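PDB 4DOO: fatty-acid-binding protein 1 from Arabidopsis thaliana, which binds fatty acids in the plastid, preferring saturated ones, through a chalcone-isomerase-like fold, and may take part in alpha-linolenic acid metabolism. Local coordinates for residues V5-T10 and V27-K32; R23-G28 and E193-N198; S13-I18 and T88-I93. All blocks are in the same frame, centred on the assembly; numbering follows the deposited sequence.

Contact 1: V5-T10 and V27-K32; sequences VVEPKT and VGLRKK. With DAO (lauric acid), chain C.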
ATOM      1  N   VAL A   5     -15.009  -0.802  -7.464  1.00 26.18           N
ATOM      2  CA  VAL A   5     -14.946  -2.106  -6.829  1.00 24.64           C
ATOM      3  C   VAL A   5     -15.308  -1.918  -5.361  1.00 26.76           C
ATOM      4  O   VAL A   5     -14.731  -1.082  -4.668  1.00 21.97           O
ATOM      5  CB  VAL A   5     -13.533  -2.713  -6.931  1.00 26.33           C
ATOM      6  CG1 VAL A   5     -13.488  -4.054  -6.222  1.00 25.69           C
ATOM      7  CG2 VAL A   5     -13.146  -2.873  -8.398  1.00 27.10           C
ATOM      8  N   VAL A   6     -16.274  -2.695  -4.892  1.00 27.15           N
ATOM      9  CA  VAL A   6     -16.713  -2.586  -3.512  1.00 29.87           C
ATOM     10  C   VAL A   6     -16.100  -3.652  -2.624  1.00 30.74           C
ATOM     11  O   VAL A   6     -16.078  -4.830  -2.979  1.00 35.58           O
ATOM     12  CB  VAL A   6     -18.247  -2.709  -3.409  1.00 30.75           C
ATOM     13  CG1 VAL A   6     -18.682  -2.620  -1.950  1.00 30.98           C
ATOM     14  CG2 VAL A   6     -18.909  -1.622  -4.229  1.00 30.47           C
ATOM     15  N   GLU A   7     -15.587  -3.235  -1.473  1.00 26.65           N
ATOM     16  CA  GLU A   7     -15.029  -4.187  -0.528  1.00 26.40           C
ATOM     17  C   GLU A   7     -16.296  -4.670   0.179  1.00 28.22           C
ATOM     18  O   GLU A   7     -16.936  -3.915   0.908  1.00 25.18           O
ATOM     19  CB  GLU A   7     -14.086  -3.480   0.445  1.00 23.80           C
ATOM     20  CG  GLU A   7     -13.274  -4.407   1.322  1.00 24.86           C
ATOM     21  CD  GLU A   7     -14.129  -5.209   2.279  1.00 29.22           C
ATOM     22  OE1 GLU A   7     -14.211  -6.445   2.115  1.00 30.07           O
ATOM     23  OE2 GLU A   7     -14.722  -4.598   3.195  1.00 24.15           O
ATOM     24  N   PRO A   8     -16.679  -5.937  -0.044  1.00 28.02           N
ATOM     25  CA  PRO A   8     -17.878  -6.544   0.544  1.00 27.00           C
ATOM     26  C   PRO A   8     -18.139  -6.380   2.040  1.00 23.82           C
ATOM     27  O   PRO A   8     -19.198  -5.886   2.429  1.00 23.66           O
ATOM     28  CB  PRO A   8     -17.757  -8.016   0.132  1.00 30.21           C
ATOM     29  CG  PRO A   8     -16.284  -8.216  -0.003  1.00 32.77           C
ATOM     30  CD  PRO A   8     -15.858  -6.961  -0.713  1.00 29.96           C
ATOM     31  N   LYS A   9     -17.192  -6.791   2.875  1.00 23.06           N
ATOM     32  CA  LYS A   9     -17.388  -6.708   4.316  1.00 21.33           C
ATOM     33  C   LYS A   9     -17.725  -5.327   4.856  1.00 21.47           C
ATOM     34  O   LYS A   9     -18.567  -5.202   5.742  1.00 17.89           O
ATOM     35  CB  LYS A   9     -16.169  -7.244   5.069  1.00 20.09           C
ATOM     36  CG  LYS A   9     -16.410  -7.335   6.572  1.00 24.18           C
ATOM     37  CD  LYS A   9     -15.256  -7.975   7.317  1.00 26.89           C
ATOM     38  CE  LYS A   9     -15.610  -8.173   8.785  1.00 26.44           C
ATOM     39  NZ  LYS A   9     -14.457  -8.687   9.574  1.00 29.24           N
ATOM     40  N   THR A  10     -17.073  -4.296   4.324  1.00 19.28           N
ATOM     41  CA  THR A  10     -17.298  -2.926   4.784  1.00 20.34           C
ATOM     42  C   THR A  10     -18.238  -2.122   3.894  1.00 19.70           C
ATOM     43  O   THR A  10     -18.879  -1.182   4.354  1.00 19.96           O
ATOM     44  CB  THR A  10     -15.969  -2.147   4.884  1.00 20.21           C
ATOM     45  OG1 THR A  10     -15.404  -2.007   3.577  1.00 21.76           O
ATOM     46  CG2 THR A  10     -14.985  -2.883   5.773  1.00 23.85           C
ATOM     47  N   VAL A  27      -7.837  -5.304  -3.335  1.00 14.43           N
ATOM     48  CA  VAL A  27      -8.558  -4.615  -2.271  1.00 12.93           C
ATOM     49  C   VAL A  27      -8.568  -5.500  -1.035  1.00 14.69           C
ATOM     50  O   VAL A  27      -8.857  -6.692  -1.124  1.00 12.30           O
ATOM     51  CB  VAL A  27     -10.009  -4.312  -2.700  1.00 15.03           C
ATOM     52  CG1 VAL A  27     -10.805  -3.755  -1.518  1.00 18.07           C
ATOM     53  CG2 VAL A  27     -10.000  -3.315  -3.843  1.00 14.12           C
ATOM     54  N   GLY A  28      -8.253  -4.917   0.118  1.00 15.12           N
ATOM     55  CA  GLY A  28      -8.228  -5.692   1.344  1.00 15.32           C
ATOM     56  C   GLY A  28      -8.621  -4.916   2.588  1.00 16.19           C
ATOM     57  O   GLY A  28      -9.037  -3.756   2.512  1.00 14.40           O
ATOM     58  N   LEU A  29      -8.486  -5.571   3.739  1.00 13.97           N
ATOM     59  CA  LEU A  29      -8.816  -4.969   5.024  1.00 16.50           C
ATOM     60  C   LEU A  29      -7.638  -5.090   5.981  1.00 16.55           C
ATOM     61  O   LEU A  29      -6.975  -6.130   6.037  1.00 14.73           O
ATOM     62  CB  LEU A  29     -10.030  -5.667   5.651  1.00 16.11           C
ATOM     63  CG  LEU A  29     -11.385  -5.605   4.947  1.00 21.42           C
ATOM     64  CD1 LEU A  29     -12.418  -6.341   5.796  1.00 22.51           C
ATOM     65  CD2 LEU A  29     -11.805  -4.154   4.743  1.00 24.91           C
ATOM     66  N   ARG A  30      -7.379  -4.016   6.719  1.00 13.79           N
ATOM     67  CA  ARG A  30      -6.312  -3.987   7.708  1.00 12.89           C
ATOM     68  C   ARG A  30      -7.057  -4.137   9.023  1.00 17.18           C
ATOM     69  O   ARG A  30      -7.851  -3.269   9.397  1.00 15.54           O
ATOM     70  CB  ARG A  30      -5.575  -2.645   7.661  1.00 11.67           C
ATOM     71  CG  ARG A  30      -4.262  -2.567   8.443  1.00 17.12           C
ATOM     72  CD  ARG A  30      -4.446  -2.315   9.936  1.00 17.46           C
ATOM     73  NE  ARG A  30      -3.193  -1.848  10.533  1.00 17.49           N
ATOM     74  CZ  ARG A  30      -2.691  -2.294  11.678  1.00 18.32           C
ATOM     75  NH1 ARG A  30      -3.332  -3.227  12.370  1.00 21.09           N
ATOM     76  NH2 ARG A  30      -1.540  -1.809  12.130  1.00 21.41           N
ATOM     77  N   LYS A  31      -6.817  -5.247   9.707  1.00 17.92           N
ATOM     78  CA  LYS A  31      -7.487  -5.515  10.972  1.00 19.65           C
ATOM     79  C   LYS A  31      -6.560  -5.378  12.166  1.00 20.12           C
ATOM     80  O   LYS A  31      -5.344  -5.263  12.024  1.00 16.27           O
ATOM     81  CB  LYS A  31      -8.070  -6.931  10.961  1.00 24.96           C
ATOM     82  CG  LYS A  31      -9.080  -7.184   9.858  1.00 26.60           C
ATOM     83  CD  LYS A  31      -9.432  -8.660   9.756  1.00 32.07           C
ATOM     84  CE  LYS A  31     -10.375  -8.914   8.586  1.00 29.75           C
ATOM     85  NZ  LYS A  31     -10.731 -10.355   8.458  1.00 37.59           N
ATOM     86  N   LYS A  32      -7.164  -5.385  13.349  1.00 18.44           N
ATOM     87  CA  LYS A  32      -6.443  -5.316  14.605  1.00 20.84           C
ATOM     88  C   LYS A  32      -6.952  -6.494  15.426  1.00 24.45           C
ATOM     89  O   LYS A  32      -8.146  -6.579  15.731  1.00 24.29           O
ATOM     90  CB  LYS A  32      -6.745  -4.005  15.333  1.00 24.81           C
ATOM     91  CG  LYS A  32      -6.240  -3.954  16.769  1.00 28.32           C
ATOM     92  CD  LYS A  32      -4.731  -4.105  16.856  1.00 33.19           C
ATOM     93  CE  LYS A  32      -4.259  -3.972  18.299  1.00 36.67           C
ATOM     94  NZ  LYS A  32      -2.782  -4.122  18.426  1.00 38.97           N
TER
HETATM   95  O1  DAO C 301      -0.220   0.192  10.640  1.00 22.31           O
HETATM   96  O2  DAO C 301      -1.837   0.064   9.146  1.00 17.68           O
HETATM   97  C1  DAO C 301      -0.689   0.424   9.499  1.00 24.46           C
HETATM   98  C2  DAO C 301       0.163   1.187   8.510  1.00 24.33           C
HETATM   99  C3  DAO C 301      -0.430   2.566   8.275  1.00 25.00           C
HETATM  100  C4  DAO C 301       0.510   3.436   7.427  1.00 23.86           C
HETATM  101  C5  DAO C 301      -0.202   4.698   6.937  1.00 25.69           C
HETATM  102  C6  DAO C 301      -0.228   5.779   8.014  1.00 26.06           C
HETATM  103  C7  DAO C 301      -1.402   6.725   7.823  1.00 28.69           C
HETATM  104  C8  DAO C 301      -1.683   7.475   9.115  1.00 31.63           C
HETATM  105  C9  DAO C 301      -2.948   8.307   9.006  1.00 34.69           C
HETATM  106  C10 DAO C 301      -3.165   9.114  10.283  1.00 39.34           C
HETATM  107  C11 DAO C 301      -3.923  10.403   9.984  1.00 40.17           C
HETATM  108  C12 DAO C 301      -4.328  11.094  11.267  1.00 40.29           C

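Contact 2: R23-G28 and E193-N198; sequences RLLGVG and EDFLDN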
ATOM      1  N   ARG A  23      -4.136   1.475 -12.235  1.00 17.83           N
ATOM      2  CA  ARG A  23      -5.198   0.485 -12.071  1.00 18.75           C
ATOM      3  C   ARG A  23      -5.274  -0.194 -10.712  1.00 17.94           C
ATOM      4  O   ARG A  23      -4.261  -0.589 -10.139  1.00 15.78           O
ATOM      5  CB  ARG A  23      -5.071  -0.606 -13.135  1.00 22.84           C
ATOM      6  CG  ARG A  23      -4.975  -0.085 -14.556  1.00 31.45           C
ATOM      7  CD  ARG A  23      -6.170   0.769 -14.963  1.00 40.31           C
ATOM      8  NE  ARG A  23      -5.964   1.374 -16.278  1.00 48.03           N
ATOM      9  CZ  ARG A  23      -5.809   0.682 -17.405  1.00 52.50           C
ATOM     10  NH1 ARG A  23      -5.845  -0.647 -17.387  1.00 53.82           N
ATOM     11  NH2 ARG A  23      -5.582   1.316 -18.549  1.00 53.81           N
ATOM     12  N   LEU A  24      -6.496  -0.345 -10.211  1.00 16.24           N
ATOM     13  CA  LEU A  24      -6.721  -1.022  -8.937  1.00 13.89           C
ATOM     14  C   LEU A  24      -6.471  -2.505  -9.184  1.00 13.93           C
ATOM     15  O   LEU A  24      -7.121  -3.120 -10.043  1.00 13.24           O
ATOM     16  CB  LEU A  24      -8.165  -0.822  -8.473  1.00 13.43           C
ATOM     17  CG  LEU A  24      -8.566  -1.530  -7.178  1.00 15.97           C
ATOM     18  CD1 LEU A  24      -7.723  -0.995  -6.017  1.00 14.08           C
ATOM     19  CD2 LEU A  24     -10.060  -1.301  -6.916  1.00 14.05           C
ATOM     20  N   LEU A  25      -5.538  -3.083  -8.433  1.00 10.19           N
ATOM     21  CA  LEU A  25      -5.203  -4.494  -8.596  1.00 11.53           C
ATOM     22  C   LEU A  25      -5.611  -5.375  -7.418  1.00  9.85           C
ATOM     23  O   LEU A  25      -5.731  -6.596  -7.549  1.00 12.75           O
ATOM     24  CB  LEU A  25      -3.701  -4.642  -8.847  1.00 11.40           C
ATOM     25  CG  LEU A  25      -3.131  -3.856 -10.032  1.00 15.07           C
ATOM     26  CD1 LEU A  25      -1.634  -4.094 -10.109  1.00 15.02           C
ATOM     27  CD2 LEU A  25      -3.807  -4.289 -11.331  1.00 15.59           C
ATOM     28  N   GLY A  26      -5.821  -4.766  -6.261  1.00 13.18           N
ATOM     29  CA  GLY A  26      -6.213  -5.548  -5.102  1.00 13.68           C
ATOM     30  C   GLY A  26      -6.883  -4.706  -4.039  1.00 14.11           C
ATOM     31  O   GLY A  26      -6.546  -3.537  -3.862  1.00 12.99           O
ATOM     32  N   VAL A  27      -7.837  -5.304  -3.335  1.00 14.43           N
ATOM     33  CA  VAL A  27      -8.558  -4.615  -2.271  1.00 12.93           C
ATOM     34  C   VAL A  27      -8.568  -5.500  -1.035  1.00 14.69           C
ATOM     35  O   VAL A  27      -8.857  -6.692  -1.124  1.00 12.30           O
ATOM     36  CB  VAL A  27     -10.009  -4.312  -2.700  1.00 15.03           C
ATOM     37  CG1 VAL A  27     -10.805  -3.755  -1.518  1.00 18.07           C
ATOM     38  CG2 VAL A  27     -10.000  -3.315  -3.843  1.00 14.12           C
ATOM     39  N   GLY A  28      -8.253  -4.917   0.118  1.00 15.12           N
ATOM     40  CA  GLY A  28      -8.228  -5.692   1.344  1.00 15.32           C
ATOM     41  C   GLY A  28      -8.621  -4.916   2.588  1.00 16.19           C
ATOM     42  O   GLY A  28      -9.037  -3.756   2.512  1.00 14.40           O
ATOM     43  N   GLU A 193      -2.633 -11.667  -2.987  1.00 15.21           N
ATOM     44  CA  GLU A 193      -2.750 -12.651  -4.052  1.00 16.13           C
ATOM     45  C   GLU A 193      -3.450 -12.055  -5.268  1.00 17.44           C
ATOM     46  O   GLU A 193      -3.032 -12.284  -6.405  1.00 15.50           O
ATOM     47  CB  GLU A 193      -3.492 -13.889  -3.545  1.00 17.79           C
ATOM     48  CG  GLU A 193      -2.735 -14.612  -2.433  1.00 22.04           C
ATOM     49  CD  GLU A 193      -1.345 -15.060  -2.870  1.00 26.67           C
ATOM     50  OE1 GLU A 193      -1.253 -15.977  -3.718  1.00 23.85           O
ATOM     51  OE2 GLU A 193      -0.346 -14.490  -2.379  1.00 22.80           O
ATOM     52  N   ASP A 194      -4.510 -11.289  -5.029  1.00 14.62           N
ATOM     53  CA  ASP A 194      -5.233 -10.648  -6.118  1.00 14.98           C
ATOM     54  C   ASP A 194      -4.319  -9.640  -6.799  1.00 13.68           C
ATOM     55  O   ASP A 194      -4.321  -9.521  -8.019  1.00 13.62           O
ATOM     56  CB  ASP A 194      -6.484  -9.929  -5.598  1.00 18.02           C
ATOM     57  CG  ASP A 194      -7.590 -10.891  -5.207  1.00 25.29           C
ATOM     58  OD1 ASP A 194      -8.598 -10.440  -4.615  1.00 24.08           O
ATOM     59  OD2 ASP A 194      -7.451 -12.100  -5.499  1.00 27.15           O
ATOM     60  N   PHE A 195      -3.536  -8.913  -6.008  1.00 12.01           N
ATOM     61  CA  PHE A 195      -2.636  -7.916  -6.570  1.00 12.96           C
ATOM     62  C   PHE A 195      -1.621  -8.556  -7.509  1.00 12.29           C
ATOM     63  O   PHE A 195      -1.411  -8.075  -8.621  1.00 12.84           O
ATOM     64  CB  PHE A 195      -1.909  -7.152  -5.450  1.00 12.94           C
ATOM     65  CG  PHE A 195      -0.783  -6.277  -5.941  1.00 16.23           C
ATOM     66  CD1 PHE A 195       0.497  -6.796  -6.112  1.00 21.11           C
ATOM     67  CD2 PHE A 195      -1.007  -4.941  -6.254  1.00 16.99           C
ATOM     68  CE1 PHE A 195       1.539  -5.996  -6.588  1.00 19.94           C
ATOM     69  CE2 PHE A 195       0.030  -4.134  -6.730  1.00 18.29           C
ATOM     70  CZ  PHE A 195       1.302  -4.665  -6.895  1.00 21.83           C
ATOM     71  N   LEU A 196      -0.996  -9.638  -7.055  1.00 11.68           N
ATOM     72  CA  LEU A 196       0.008 -10.334  -7.850  1.00 13.92           C
ATOM     73  C   LEU A 196      -0.613 -10.993  -9.082  1.00 13.03           C
ATOM     74  O   LEU A 196      -0.019 -10.983 -10.164  1.00 11.00           O
ATOM     75  CB  LEU A 196       0.724 -11.373  -6.986  1.00 13.24           C
ATOM     76  CG  LEU A 196       1.535 -10.783  -5.826  1.00 12.76           C
ATOM     77  CD1 LEU A 196       2.106 -11.913  -4.954  1.00 12.66           C
ATOM     78  CD2 LEU A 196       2.658  -9.919  -6.385  1.00 13.85           C
ATOM     79  N   ASP A 197      -1.805 -11.557  -8.918  1.00 13.55           N
ATOM     80  CA  ASP A 197      -2.497 -12.188 -10.037  1.00 15.85           C
ATOM     81  C   ASP A 197      -2.805 -11.142 -11.102  1.00 14.66           C
ATOM     82  O   ASP A 197      -2.547 -11.359 -12.284  1.00 14.85           O
ATOM     83  CB  ASP A 197      -3.824 -12.831  -9.600  1.00 17.38           C
ATOM     84  CG  ASP A 197      -3.639 -14.139  -8.836  1.00 23.14           C
ATOM     85  OD1 ASP A 197      -2.553 -14.748  -8.918  1.00 20.46           O
ATOM     86  OD2 ASP A 197      -4.603 -14.570  -8.162  1.00 23.33           O
ATOM     87  N   ASN A 198      -3.352 -10.001 -10.683  1.00 13.88           N
ATOM     88  CA  ASN A 198      -3.710  -8.956 -11.632  1.00 14.63           C
ATOM     89  C   ASN A 198      -2.514  -8.190 -12.184  1.00 14.41           C
ATOM     90  O   ASN A 198      -2.558  -7.702 -13.315  1.00 12.79           O
ATOM     91  CB  ASN A 198      -4.740  -7.996 -11.011  1.00 14.46           C
ATOM     92  CG  ASN A 198      -6.059  -8.689 -10.697  1.00 20.78           C
ATOM     93  OD1 ASN A 198      -6.541  -9.508 -11.487  1.00 18.70           O
ATOM     94  ND2 ASN A 198      -6.652  -8.365  -9.548  1.00 15.10           N
TER
HETATM   95  O   HOH W   1      -8.810  -7.972  -4.071  1.00 22.46           O

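Contact 3: S13-I18 and T88-I93; sequences SFPASI and TIRLQI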
ATOM      1  N   SER A  13     -16.231   1.661  -1.359  1.00 21.86           N
ATOM      2  CA  SER A  13     -15.960   1.592  -2.788  1.00 23.64           C
ATOM      3  C   SER A  13     -14.628   2.209  -3.206  1.00 19.20           C
ATOM      4  O   SER A  13     -14.196   3.224  -2.656  1.00 17.78           O
ATOM      5  CB  SER A  13     -17.101   2.274  -3.549  1.00 25.71           C
ATOM      6  OG  SER A  13     -16.877   2.253  -4.945  1.00 33.20           O
ATOM      7  N   PHE A  14     -13.989   1.576  -4.183  1.00 16.59           N
ATOM      8  CA  PHE A  14     -12.711   2.032  -4.728  1.00 16.96           C
ATOM      9  C   PHE A  14     -12.819   2.115  -6.247  1.00 15.69           C
ATOM     10  O   PHE A  14     -13.290   1.180  -6.893  1.00 15.55           O
ATOM     11  CB  PHE A  14     -11.589   1.051  -4.381  1.00 17.33           C
ATOM     12  CG  PHE A  14     -11.251   1.002  -2.923  1.00 17.13           C
ATOM     13  CD1 PHE A  14     -10.223   1.782  -2.407  1.00 17.89           C
ATOM     14  CD2 PHE A  14     -11.963   0.171  -2.059  1.00 16.18           C
ATOM     15  CE1 PHE A  14      -9.907   1.735  -1.050  1.00 15.30           C
ATOM     16  CE2 PHE A  14     -11.653   0.121  -0.705  1.00 15.81           C
ATOM     17  CZ  PHE A  14     -10.623   0.903  -0.201  1.00 14.65           C
ATOM     18  N   PRO A  15     -12.374   3.232  -6.840  1.00 16.05           N
ATOM     19  CA  PRO A  15     -12.449   3.356  -8.298  1.00 18.66           C
ATOM     20  C   PRO A  15     -11.539   2.332  -8.974  1.00 18.65           C
ATOM     21  O   PRO A  15     -10.469   2.003  -8.461  1.00 16.45           O
ATOM     22  CB  PRO A  15     -12.006   4.796  -8.545  1.00 20.29           C
ATOM     23  CG  PRO A  15     -11.061   5.066  -7.403  1.00 22.27           C
ATOM     24  CD  PRO A  15     -11.790   4.440  -6.230  1.00 17.75           C
ATOM     25  N   ALA A  16     -11.978   1.826 -10.121  1.00 17.06           N
ATOM     26  CA  ALA A  16     -11.218   0.828 -10.871  1.00 18.26           C
ATOM     27  C   ALA A  16      -9.867   1.371 -11.331  1.00 18.99           C
ATOM     28  O   ALA A  16      -8.950   0.605 -11.644  1.00 17.05           O
ATOM     29  CB  ALA A  16     -12.032   0.357 -12.074  1.00 21.73           C
ATOM     30  N   SER A  17      -9.747   2.692 -11.376  1.00 19.32           N
ATOM     31  CA  SER A  17      -8.503   3.315 -11.786  1.00 23.72           C
ATOM     32  C   SER A  17      -8.463   4.749 -11.308  1.00 23.38           C
ATOM     33  O   SER A  17      -9.494   5.325 -10.955  1.00 23.40           O
ATOM     34  CB  SER A  17      -8.357   3.279 -13.312  1.00 24.21           C
ATOM     35  OG  SER A  17      -9.361   4.056 -13.946  1.00 30.81           O
ATOM     36  N   ILE A  18      -7.261   5.315 -11.281  1.00 24.03           N
ATOM     37  CA  ILE A  18      -7.060   6.696 -10.865  1.00 26.25           C
ATOM     38  C   ILE A  18      -6.210   7.388 -11.927  1.00 28.29           C
ATOM     39  O   ILE A  18      -5.045   7.045 -12.118  1.00 28.92           O
ATOM     40  CB  ILE A  18      -6.331   6.777  -9.503  1.00 25.36           C
ATOM     41  CG1 ILE A  18      -7.185   6.120  -8.415  1.00 23.13           C
ATOM     42  CG2 ILE A  18      -6.051   8.232  -9.144  1.00 24.30           C
ATOM     43  CD1 ILE A  18      -6.539   6.111  -7.049  1.00 23.95           C
ATOM     44  N   THR A  88      -0.236   3.547  -5.801  1.00 15.55           N
ATOM     45  CA  THR A  88      -1.048   4.282  -4.844  1.00 15.57           C
ATOM     46  C   THR A  88      -1.714   3.282  -3.913  1.00 13.23           C
ATOM     47  O   THR A  88      -2.188   2.231  -4.353  1.00 14.00           O
ATOM     48  CB  THR A  88      -2.170   5.106  -5.528  1.00 18.72           C
ATOM     49  OG1 THR A  88      -1.594   6.154  -6.310  1.00 20.66           O
ATOM     50  CG2 THR A  88      -3.090   5.733  -4.474  1.00 21.21           C
ATOM     51  N   ILE A  89      -1.709   3.604  -2.625  1.00 14.12           N
ATOM     52  CA  ILE A  89      -2.372   2.783  -1.623  1.00 12.50           C
ATOM     53  C   ILE A  89      -3.435   3.720  -1.061  1.00 10.93           C
ATOM     54  O   ILE A  89      -3.107   4.710  -0.410  1.00 13.56           O
ATOM     55  CB  ILE A  89      -1.434   2.373  -0.458  1.00 12.12           C
ATOM     56  CG1 ILE A  89      -0.256   1.550  -0.979  1.00 14.14           C
ATOM     57  CG2 ILE A  89      -2.222   1.579   0.581  1.00 15.85           C
ATOM     58  CD1 ILE A  89      -0.666   0.274  -1.683  1.00 19.38           C
ATOM     59  N   ARG A  90      -4.700   3.443  -1.349  1.00  9.16           N
ATOM     60  CA  ARG A  90      -5.772   4.282  -0.829  1.00 11.25           C
ATOM     61  C   ARG A  90      -6.400   3.621   0.385  1.00 11.00           C
ATOM     62  O   ARG A  90      -6.869   2.481   0.310  1.00 12.10           O
ATOM     63  CB  ARG A  90      -6.840   4.526  -1.897  1.00 11.60           C
ATOM     64  CG  ARG A  90      -8.115   5.155  -1.345  1.00 15.19           C
ATOM     65  CD  ARG A  90      -9.007   5.658  -2.466  1.00 18.44           C
ATOM     66  NE  ARG A  90      -8.356   6.734  -3.210  1.00 20.61           N
ATOM     67  CZ  ARG A  90      -8.920   7.398  -4.212  1.00 22.67           C
ATOM     68  NH1 ARG A  90     -10.155   7.100  -4.597  1.00 22.29           N
ATOM     69  NH2 ARG A  90      -8.246   8.360  -4.827  1.00 22.88           N
ATOM     70  N   LEU A  91      -6.389   4.334   1.509  1.00 12.07           N
ATOM     71  CA  LEU A  91      -6.963   3.829   2.748  1.00 13.53           C
ATOM     72  C   LEU A  91      -8.265   4.559   3.024  1.00 12.83           C
ATOM     73  O   LEU A  91      -8.353   5.766   2.813  1.00 14.09           O
ATOM     74  CB  LEU A  91      -6.029   4.081   3.940  1.00 10.10           C
ATOM     75  CG  LEU A  91      -4.614   3.515   3.987  1.00 16.43           C
ATOM     76  CD1 LEU A  91      -3.723   4.276   3.027  1.00 17.38           C
ATOM     77  CD2 LEU A  91      -4.077   3.637   5.407  1.00 14.71           C
ATOM     78  N   GLN A  92      -9.268   3.823   3.490  1.00 12.95           N
ATOM     79  CA  GLN A  92     -10.556   4.405   3.859  1.00 15.01           C
ATOM     80  C   GLN A  92     -10.861   3.878   5.255  1.00 14.69           C
ATOM     81  O   GLN A  92     -11.062   2.674   5.446  1.00 12.55           O
ATOM     82  CB  GLN A  92     -11.653   3.996   2.873  1.00 13.99           C
ATOM     83  CG  GLN A  92     -11.497   4.634   1.500  1.00 15.54           C
ATOM     84  CD  GLN A  92     -12.677   4.348   0.598  1.00 19.25           C
ATOM     85  OE1 GLN A  92     -13.798   4.770   0.876  1.00 21.02           O
ATOM     86  NE2 GLN A  92     -12.431   3.623  -0.484  1.00 20.86           N
ATOM     87  N   ILE A  93     -10.879   4.785   6.228  1.00 13.44           N
ATOM     88  CA  ILE A  93     -11.103   4.425   7.624  1.00 14.04           C
ATOM     89  C   ILE A  93     -12.464   3.800   7.892  1.00 14.06           C
ATOM     90  O   ILE A  93     -13.500   4.385   7.579  1.00 14.68           O
ATOM     91  CB  ILE A  93     -10.918   5.661   8.549  1.00 16.65           C
ATOM     92  CG1 ILE A  93      -9.550   6.301   8.291  1.00 19.40           C
ATOM     93  CG2 ILE A  93     -11.035   5.251  10.017  1.00 15.36           C
ATOM     94  CD1 ILE A  93      -8.373   5.359   8.485  1.00 20.09           C
TER
HETATM   95  O   HOH W   2     -16.406   4.196  -0.024  1.00 23.03           O
HETATM   96  O   HOH W   3     -12.439   5.666  -3.035  1.00 26.28           O

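Contact 1: V5-T10 and V27-K32
Leu29 and Glu7 pack at about a right angle where the N-terminal segment of this chalcone-isomerase-like fold lies over strand 22-33, one of the long strands of its antiparallel sheet. The contact is dense around Leu29. Its CD2 lies 3.3 Å from Glu7 OE2, Thr10 CG2 meets the same methyl tip to tip, and Lys9 CD reaches Leu29 CD1 at 3.6 Å. Further back, the CB and CG of Glu7 rest on Val27 CG1.

The carboxylate of Glu7 is buried beside these methyls, and its own turn satisfies it. A chi2 bend (-65°), with CG anti to the backbone N, turns it toward Lys9 and Thr10. OE2 accepts both the backbone N of Thr10, 28° out of the carboxylate plane on the syn side, and Thr10 OG1 through its anti lone pair; OE1 takes Lys9 N from above the plane. These bonds fix the rotation of the carboxylate and would probably favour its charged form.

The margins are looser. CG1 of exposed Val5 stays 4.3 Å from Val27 CG2. At the other end the extended chain of Lys9 carries NZ to 4.2 Å from Lys31 NZ, a like-charge approach probably eased by the salt bridge from Lys9 to Asp41. On the strand's other side Arg30 grips laurate edge-on: Arg30 NE bonds laurate O2 at 2.7 Å and Arg30 NH2 bonds laurate O1 at 2.8 Å, each N-H...O angle 178°.

Contact 2: R23-G28 and E193-N198
The backbone O of Leu25 receives the side-chain amide of Asn198, with ND2 2.8 Å away and an N-H...O angle of 167°. The oxygen lies almost in the amide plane of Asn198, while ND2 is tilted 24° from the carbonyl plane of Leu25. Phe195 CA lies 3.5 Å from Leu25 O, in a bent CA-H...O contact.

Leu25 and Gly26 both face Val47 on the neighbouring strand, forming a classic beta bulge in strand 22-33, and helix 189-202 packs against it, running nearly antiparallel to the strand. The segment axes approach to 6.0 Å. Gly26 has no side chain on the flank tight against Phe195 CB, and its CA lies 4.4 Å from Phe195 N.

Apolar contacts flank the bond. Leu25 CB and CD1 lie obliquely against the CD2 and CE2 atoms of the Phe195 ring, while Leu25 CD2 slides past Asn198 CB at 3.8 Å. With CG anti to the backbone N (chi1 170°), the Phe195 ring turns toward Leu25 and, also touching Val47 and Leu80, lies between the sheet and helix 76-82. Beyond the bulge a water bridges the two segments, accepting from Val27 N at 2.9 Å and donating to Asp194 OD1.

Contact 3: S13-I18 and T88-I93
Across one face of the antiparallel sheet of the chalcone-isomerase-like fold, strand 13-18 meets strand 87-93 through side chains, although the two are not neighbours in the sheet: strands 22-33 and 39-50 come between them in its order. The approach is consistent with a strongly curved sheet, with CA atoms still 8.3 Å apart at the nearest pair, Phe14 and Arg90.

Gln92 makes the direct polar link. Its extended chain carries NE2 to 2.8 Å from Ser13 O, which it meets from above the carbonyl plane with an N-H...O angle of 162°. The same nitrogen sits over the centre of the Phe14 ring, 3.1 Å above its plane, while the amide and ring planes are 66° apart. The amide nitrogen thus bonds a carbonyl oxygen while covering a ring face. At the ring's edge, Phe14 CE1 approaches Arg90 O.

Arg90 extends alongside Phe14 in the opposite direction, then bends at chi3 (-64°), bringing its guanidinium to Pro15 and Ile18. Ile18 CD1 covers one guanidinium face, offset toward the rim, and Pro15 CD touches NH1; a salt bridge to Asp147 holds NE. Two waters add further links. One accepts from Arg90 NH1 and donates to Ser13 O, and the other accepts from Ser13 N while donating to Gln92 OE1 at 2.8 Å.

All three contacts involve one antiparallel sheet, contact 2 joining it to helix 189-202, and their centres are 11 to 13 Å apart. Strand 22-33 serves contacts 1 and 2, which share Val27 and Gly28. Strand 13-18 of contact 3 pairs with strand 5-6, where Val5 N lies 2.7 Å from Phe14 O, and with strand 22-33, where Leu24 N lies 3.0 Å from Ala16 O. Phe14 CE2 also packs on Val27 CG1 at 4.0 Å, joining contacts 1 and 3. The laurate held by Arg30 is also bound by Tyr43 and Ser110. The Gln92 side chain is about 6 Å from that of Tyr43, whereas contact 2 lies away from the pocket.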